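Local coordinates for C-1-tetrahydrofolate synthase, cytoplasmic, putative (Trypanosoma brucei, PDB 4CJX), which probably acts as a bifunctional NADP-dependent methylenetetrahydrofolate dehydrogenase and methenyltetrahydrofolate cyclohydrolase, interconverting folate-bound one-carbon units, at residues Leu242-Asp256 against Asp276-Thr290. Numbering follows the deposited sequence.
Sequences LVRGEWIKLGAAVID and DVCFDVARKRAAYIT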
loop_
_atom_site.group_PDB
_atom_site.type_symbol
_atom_site.label_atom_id
_atom_site.label_comp_id
_atom_site.label_asym_id
_atom_site.label_seq_id
_atom_site.Cartn_x
_atom_site.Cartn_y
_atom_site.Cartn_z
ATOM N N LEU B 242 -15.254 -19.834 2.085
ATOM C CA LEU B 242 -15.147 -19.039 0.884
ATOM C C LEU B 242 -14.277 -19.751 -0.152
ATOM O O LEU B 242 -14.650 -19.817 -1.311
ATOM C CB LEU B 242 -14.536 -17.664 1.184
ATOM C CG LEU B 242 -14.184 -16.808 -0.039
ATOM C CD1 LEU B 242 -15.467 -16.447 -0.761
ATOM C CD2 LEU B 242 -13.458 -15.531 0.383
ATOM N N VAL B 243 -13.116 -20.234 0.272
ATOM C CA VAL B 243 -12.189 -20.910 -0.627
ATOM C C VAL B 243 -12.497 -22.401 -0.680
ATOM O O VAL B 243 -12.112 -23.164 0.217
ATOM C CB VAL B 243 -10.712 -20.676 -0.237
ATOM C CG1 VAL B 243 -9.762 -21.382 -1.205
ATOM C CG2 VAL B 243 -10.428 -19.177 -0.184
ATOM N N ARG B 244 -13.184 -22.791 -1.752
ATOM C CA ARG B 244 -13.470 -24.196 -2.047
ATOM C C ARG B 244 -12.209 -25.002 -2.250
ATOM O O ARG B 244 -11.299 -24.576 -2.927
ATOM C CB ARG B 244 -14.325 -24.307 -3.294
ATOM C CG ARG B 244 -15.821 -24.180 -3.059
ATOM C CD ARG B 244 -16.203 -22.804 -2.583
ATOM N NE ARG B 244 -17.576 -22.429 -2.930
ATOM C CZ ARG B 244 -18.102 -21.215 -2.691
ATOM N NH1 ARG B 244 -17.372 -20.237 -2.109
ATOM N NH2 ARG B 244 -19.367 -20.973 -3.040
ATOM N N GLY B 245 -12.165 -26.190 -1.667
ATOM C CA GLY B 245 -11.022 -27.058 -1.810
ATOM C C GLY B 245 -10.640 -27.430 -3.225
ATOM O O GLY B 245 -9.443 -27.582 -3.538
ATOM N N GLU B 246 -11.653 -27.576 -4.080
ATOM C CA GLU B 246 -11.445 -28.074 -5.435
ATOM C C GLU B 246 -10.851 -26.987 -6.321
ATOM O O GLU B 246 -10.401 -27.269 -7.399
ATOM C CB GLU B 246 -12.750 -28.606 -6.054
ATOM C CG GLU B 246 -13.938 -27.646 -5.978
ATOM C CD GLU B 246 -14.811 -27.787 -4.703
ATOM O OE1 GLU B 246 -14.323 -28.238 -3.606
ATOM O OE2 GLU B 246 -16.016 -27.407 -4.807
ATOM N N TRP B 247 -10.874 -25.736 -5.881
ATOM C CA TRP B 247 -10.172 -24.687 -6.632
ATOM C C TRP B 247 -8.669 -24.724 -6.404
ATOM O O TRP B 247 -7.901 -24.154 -7.169
ATOM C CB TRP B 247 -10.670 -23.315 -6.213
ATOM C CG TRP B 247 -12.119 -23.090 -6.359
ATOM C CD1 TRP B 247 -13.018 -23.805 -7.135
ATOM C CD2 TRP B 247 -12.848 -22.033 -5.775
ATOM N NE1 TRP B 247 -14.265 -23.258 -7.014
ATOM C CE2 TRP B 247 -14.186 -22.173 -6.178
ATOM C CE3 TRP B 247 -12.497 -20.972 -4.925
ATOM C CZ2 TRP B 247 -15.169 -21.292 -5.770
ATOM C CZ3 TRP B 247 -13.471 -20.106 -4.526
ATOM C CH2 TRP B 247 -14.789 -20.262 -4.953
ATOM N N ILE B 248 -8.222 -25.366 -5.341
ATOM C CA ILE B 248 -6.816 -25.245 -4.953
ATOM C C ILE B 248 -5.958 -25.939 -5.985
ATOM O O ILE B 248 -6.234 -27.077 -6.318
ATOM C CB ILE B 248 -6.561 -25.893 -3.573
ATOM C CG1 ILE B 248 -7.393 -25.197 -2.486
ATOM C CG2 ILE B 248 -5.066 -25.868 -3.228
ATOM C CD1 ILE B 248 -7.083 -23.738 -2.258
ATOM N N LYS B 249 -4.915 -25.250 -6.456
ATOM C CA LYS B 249 -3.969 -25.800 -7.411
ATOM C C LYS B 249 -3.122 -26.864 -6.728
ATOM O O LYS B 249 -2.639 -26.676 -5.590
ATOM C CB LYS B 249 -3.051 -24.689 -7.959
ATOM C CG LYS B 249 -1.995 -25.167 -8.956
ATOM C CD LYS B 249 -1.080 -24.028 -9.354
ATOM C CE LYS B 249 0.068 -24.521 -10.194
ATOM N NZ LYS B 249 0.707 -23.357 -10.866
ATOM N N LEU B 250 -2.929 -27.980 -7.429
ATOM C CA LEU B 250 -2.223 -29.112 -6.862
ATOM C C LEU B 250 -0.819 -28.665 -6.465
ATOM O O LEU B 250 -0.092 -28.107 -7.268
ATOM C CB LEU B 250 -2.176 -30.299 -7.855
ATOM C CG LEU B 250 -3.546 -30.831 -8.306
ATOM C CD1 LEU B 250 -3.467 -31.817 -9.459
ATOM C CD2 LEU B 250 -4.220 -31.488 -7.130
ATOM N N GLY B 251 -0.454 -28.886 -5.208
ATOM C CA GLY B 251 0.864 -28.481 -4.704
ATOM C C GLY B 251 0.937 -27.040 -4.205
ATOM O O GLY B 251 2.011 -26.563 -3.837
ATOM N N ALA B 252 -0.192 -26.347 -4.145
ATOM C CA ALA B 252 -0.206 -24.976 -3.621
ATOM C C ALA B 252 0.110 -24.888 -2.114
ATOM O O ALA B 252 0.003 -25.881 -1.393
ATOM C CB ALA B 252 -1.554 -24.329 -3.920
ATOM N N ALA B 253 0.496 -23.696 -1.642
ATOM C CA ALA B 253 0.611 -23.443 -0.219
ATOM C C ALA B 253 -0.535 -22.529 0.175
ATOM O O ALA B 253 -0.762 -21.500 -0.451
ATOM C CB ALA B 253 1.960 -22.834 0.137
ATOM N N VAL B 254 -1.303 -22.939 1.180
ATOM C CA VAL B 254 -2.548 -22.280 1.521
ATOM C C VAL B 254 -2.441 -21.825 2.975
ATOM O O VAL B 254 -2.244 -22.653 3.864
ATOM C CB VAL B 254 -3.702 -23.294 1.348
ATOM C CG1 VAL B 254 -5.021 -22.735 1.801
ATOM C CG2 VAL B 254 -3.778 -23.741 -0.111
ATOM N N ILE B 255 -2.580 -20.519 3.198
ATOM C CA ILE B 255 -2.476 -19.900 4.500
ATOM C C ILE B 255 -3.830 -19.298 4.826
ATOM O O ILE B 255 -4.277 -18.345 4.181
ATOM C CB ILE B 255 -1.435 -18.775 4.552
ATOM C CG1 ILE B 255 -0.111 -19.170 3.921
ATOM C CG2 ILE B 255 -1.207 -18.349 5.993
ATOM C CD1 ILE B 255 0.547 -20.389 4.522
ATOM N N ASP B 256 -4.477 -19.873 5.836
ATOM C CA ASP B 256 -5.819 -19.492 6.220
ATOM C C ASP B 256 -5.833 -18.534 7.408
ATOM O O ASP B 256 -5.707 -18.954 8.559
ATOM C CB ASP B 256 -6.637 -20.746 6.536
ATOM C CG ASP B 256 -8.112 -20.474 6.595
ATOM O OD1 ASP B 256 -8.493 -19.284 6.569
ATOM O OD2 ASP B 256 -8.910 -21.453 6.668
ATOM N N ASP B 276 -11.436 -19.399 6.448
ATOM C CA ASP B 276 -11.947 -19.136 5.096
ATOM C C ASP B 276 -11.918 -20.346 4.165
ATOM O O ASP B 276 -12.651 -20.386 3.174
ATOM C CB ASP B 276 -11.115 -18.024 4.435
ATOM C CG ASP B 276 -11.371 -16.653 5.036
ATOM O OD1 ASP B 276 -12.108 -16.496 6.042
ATOM O OD2 ASP B 276 -10.835 -15.709 4.481
ATOM N N VAL B 277 -11.054 -21.317 4.467
ATOM C CA VAL B 277 -10.789 -22.419 3.549
ATOM C C VAL B 277 -11.570 -23.688 3.921
ATOM O O VAL B 277 -11.658 -24.051 5.095
ATOM C CB VAL B 277 -9.279 -22.755 3.539
ATOM C CG1 VAL B 277 -8.978 -23.946 2.636
ATOM C CG2 VAL B 277 -8.455 -21.538 3.085
ATOM N N CYS B 278 -12.138 -24.344 2.913
ATOM C CA CYS B 278 -12.664 -25.721 3.058
ATOM C C CYS B 278 -11.503 -26.699 3.216
ATOM O O CYS B 278 -11.052 -27.335 2.262
ATOM C CB CYS B 278 -13.559 -26.096 1.873
ATOM S SG CYS B 278 -14.925 -24.927 1.668
ATOM N N PHE B 279 -11.040 -26.823 4.448
ATOM C CA PHE B 279 -9.781 -27.493 4.768
ATOM C C PHE B 279 -9.810 -28.970 4.424
ATOM O O PHE B 279 -8.829 -29.517 3.950
ATOM C CB PHE B 279 -9.539 -27.279 6.264
ATOM C CG PHE B 279 -8.342 -27.980 6.836
ATOM C CD1 PHE B 279 -8.448 -29.291 7.312
ATOM C CD2 PHE B 279 -7.150 -27.286 7.045
ATOM C CE1 PHE B 279 -7.362 -29.912 7.906
ATOM C CE2 PHE B 279 -6.067 -27.896 7.644
ATOM C CZ PHE B 279 -6.169 -29.212 8.081
ATOM N N ASP B 280 -10.953 -29.607 4.632
ATOM C CA ASP B 280 -11.036 -31.055 4.456
ATOM C C ASP B 280 -10.760 -31.440 3.002
ATOM O O ASP B 280 -10.066 -32.380 2.749
ATOM C CB ASP B 280 -12.376 -31.611 4.968
ATOM C CG ASP B 280 -12.520 -31.497 6.499
ATOM O OD1 ASP B 280 -11.513 -31.279 7.193
ATOM O OD2 ASP B 280 -13.641 -31.642 7.036
ATOM N N VAL B 281 -11.241 -30.661 2.055
ATOM C CA VAL B 281 -10.949 -30.910 0.637
ATOM C C VAL B 281 -9.593 -30.301 0.231
ATOM O O VAL B 281 -8.825 -30.921 -0.518
ATOM C CB VAL B 281 -12.094 -30.369 -0.252
ATOM C CG1 VAL B 281 -11.812 -30.603 -1.719
ATOM C CG2 VAL B 281 -13.416 -31.016 0.132
ATOM N N ALA B 282 -9.313 -29.090 0.722
ATOM C CA ALA B 282 -8.052 -28.384 0.385
ATOM C C ALA B 282 -6.811 -29.171 0.767
ATOM O O ALA B 282 -5.832 -29.151 0.011
ATOM C CB ALA B 282 -7.982 -27.006 1.027
ATOM N N ARG B 283 -6.862 -29.866 1.912
ATOM C CA ARG B 283 -5.719 -30.657 2.385
ATOM C C ARG B 283 -5.384 -31.831 1.470
ATOM O O ARG B 283 -4.286 -32.341 1.530
ATOM C CB ARG B 283 -5.933 -31.141 3.829
ATOM C CG ARG B 283 -6.887 -32.324 3.941
ATOM C CD ARG B 283 -7.124 -32.789 5.373
ATOM N NE ARG B 283 -5.889 -33.094 6.104
ATOM C CZ ARG B 283 -5.866 -33.473 7.384
ATOM N NH1 ARG B 283 -6.999 -33.608 8.061
ATOM N NH2 ARG B 283 -4.712 -33.725 7.989
ATOM N N LYS B 284 -6.289 -32.260 0.598
ATOM C CA LYS B 284 -5.939 -33.349 -0.315
ATOM C C LYS B 284 -5.207 -32.852 -1.549
ATOM O O LYS B 284 -4.697 -33.652 -2.314
ATOM C CB LYS B 284 -7.178 -34.115 -0.817
ATOM C CG LYS B 284 -8.154 -34.574 0.242
ATOM C CD LYS B 284 -7.577 -35.604 1.185
ATOM C CE LYS B 284 -8.537 -35.791 2.360
ATOM N NZ LYS B 284 -8.234 -36.929 3.280
ATOM N N ARG B 285 -5.185 -31.547 -1.775
ATOM C CA ARG B 285 -4.637 -31.004 -3.013
ATOM C C ARG B 285 -3.392 -30.119 -2.801
ATOM O O ARG B 285 -2.486 -30.113 -3.638
ATOM C CB ARG B 285 -5.742 -30.222 -3.721
ATOM C CG ARG B 285 -6.926 -31.114 -4.121
ATOM C CD ARG B 285 -8.033 -30.269 -4.704
ATOM N NE ARG B 285 -7.549 -29.592 -5.897
ATOM C CZ ARG B 285 -7.785 -30.004 -7.136
ATOM N NH1 ARG B 285 -8.556 -31.056 -7.351
ATOM N NH2 ARG B 285 -7.260 -29.350 -8.168
ATOM N N ALA B 286 -3.386 -29.361 -1.701
ATOM C CA ALA B 286 -2.289 -28.483 -1.336
ATOM C C ALA B 286 -1.038 -29.249 -0.928
ATOM O O ALA B 286 -1.109 -30.377 -0.449
ATOM C CB ALA B 286 -2.714 -27.598 -0.182
ATOM N N ALA B 287 0.117 -28.620 -1.111
ATOM C CA ALA B 287 1.334 -29.149 -0.526
ATOM C C ALA B 287 1.418 -28.777 0.944
ATOM O O ALA B 287 1.910 -29.557 1.758
ATOM C CB ALA B 287 2.573 -28.685 -1.287
ATOM N N TYR B 288 0.975 -27.568 1.263
ATOM C CA TYR B 288 0.980 -27.040 2.632
ATOM C C TYR B 288 -0.330 -26.309 2.909
ATOM O O TYR B 288 -0.884 -25.639 2.044
ATOM C CB TYR B 288 2.132 -26.047 2.850
ATOM C CG TYR B 288 3.500 -26.601 2.651
ATOM C CD1 TYR B 288 4.142 -27.285 3.670
ATOM C CD2 TYR B 288 4.163 -26.436 1.453
ATOM C CE1 TYR B 288 5.419 -27.794 3.495
ATOM C CE2 TYR B 288 5.432 -26.954 1.264
ATOM C CZ TYR B 288 6.066 -27.618 2.290
ATOM O OH TYR B 288 7.322 -28.142 2.102
ATOM N N ILE B 289 -0.793 -26.416 4.135
ATOM C CA ILE B 289 -2.002 -25.747 4.559
ATOM C C ILE B 289 -1.917 -25.453 6.063
ATOM O O ILE B 289 -1.225 -26.154 6.789
ATOM C CB ILE B 289 -3.217 -26.608 4.222
ATOM C CG1 ILE B 289 -4.515 -25.828 4.442
ATOM C CG2 ILE B 289 -3.225 -27.875 5.072
ATOM C CD1 ILE B 289 -5.726 -26.490 3.807
ATOM N N THR B 290 -2.587 -24.391 6.512
ATOM C CA THR B 290 -2.681 -24.118 7.937
ATOM C C THR B 290 -4.122 -24.265 8.427
ATOM O O THR B 290 -5.063 -23.822 7.737
ATOM C CB THR B 290 -2.208 -22.718 8.315
ATOM O OG1 THR B 290 -3.073 -21.747 7.711
ATOM C CG2 THR B 290 -0.771 -22.485 7.890
HETATM O O HOH W 1 -7.921 -23.819 7.046
HETATM O O HOH W 2 -4.422 -20.635 10.023
#
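Ala253 and Tyr288 pair as neighbouring parallel strands in the six-stranded sheet of the Rossmann-type NAD(P)-binding domain, the chain between them passing through the antiparallel pair 260-263 and 271-274 and the short helix 279-282. Val254 N donates to Tyr288 O, and at the strand entrance Ala252 O accepts from both Ala287 N (2.8 Å) and Tyr288 N, the two donors in its carbonyl plane. A separate bridge ties Val243 to Val277: Val243 N bonds Asp276 O, and Cys278 N, just before the helix, returns a bond to Val243 O.

Apolar side chains pack between these backbone links. With CG1 anti to the backbone N (chi1 175°), Val254 sets that methyl against Val277 CG2 at 3.9 Å and turns CG2 to Ala286 CB. Gly245 lets the helix come close, its CA 3.6 Å from Val281 CG1.

Near the 249-252 turn, Arg285 grips Ile248 O side-on with NE (2.9 Å) and NH2, both near the guanidinium plane; Glu246 O lies over one face and Leu250 CD2 over the opposite one.

At the C-terminal end of strand 253-256, Asp256 binds two successive backbone amides. Its OD1 accepts Asp276 N through the syn lone pair, whereas Val277 N approaches OD2 from above the carboxylate plane. The Asp276 carboxylate itself is held by Ser235 OG and the backbone amides of Ala237, Gly238 and Gln239. A water donates to both Asp256 OD2 (2.6 Å) and Thr290 O, while Thr290 OG1 accepts Asp256 N at 3.0 Å.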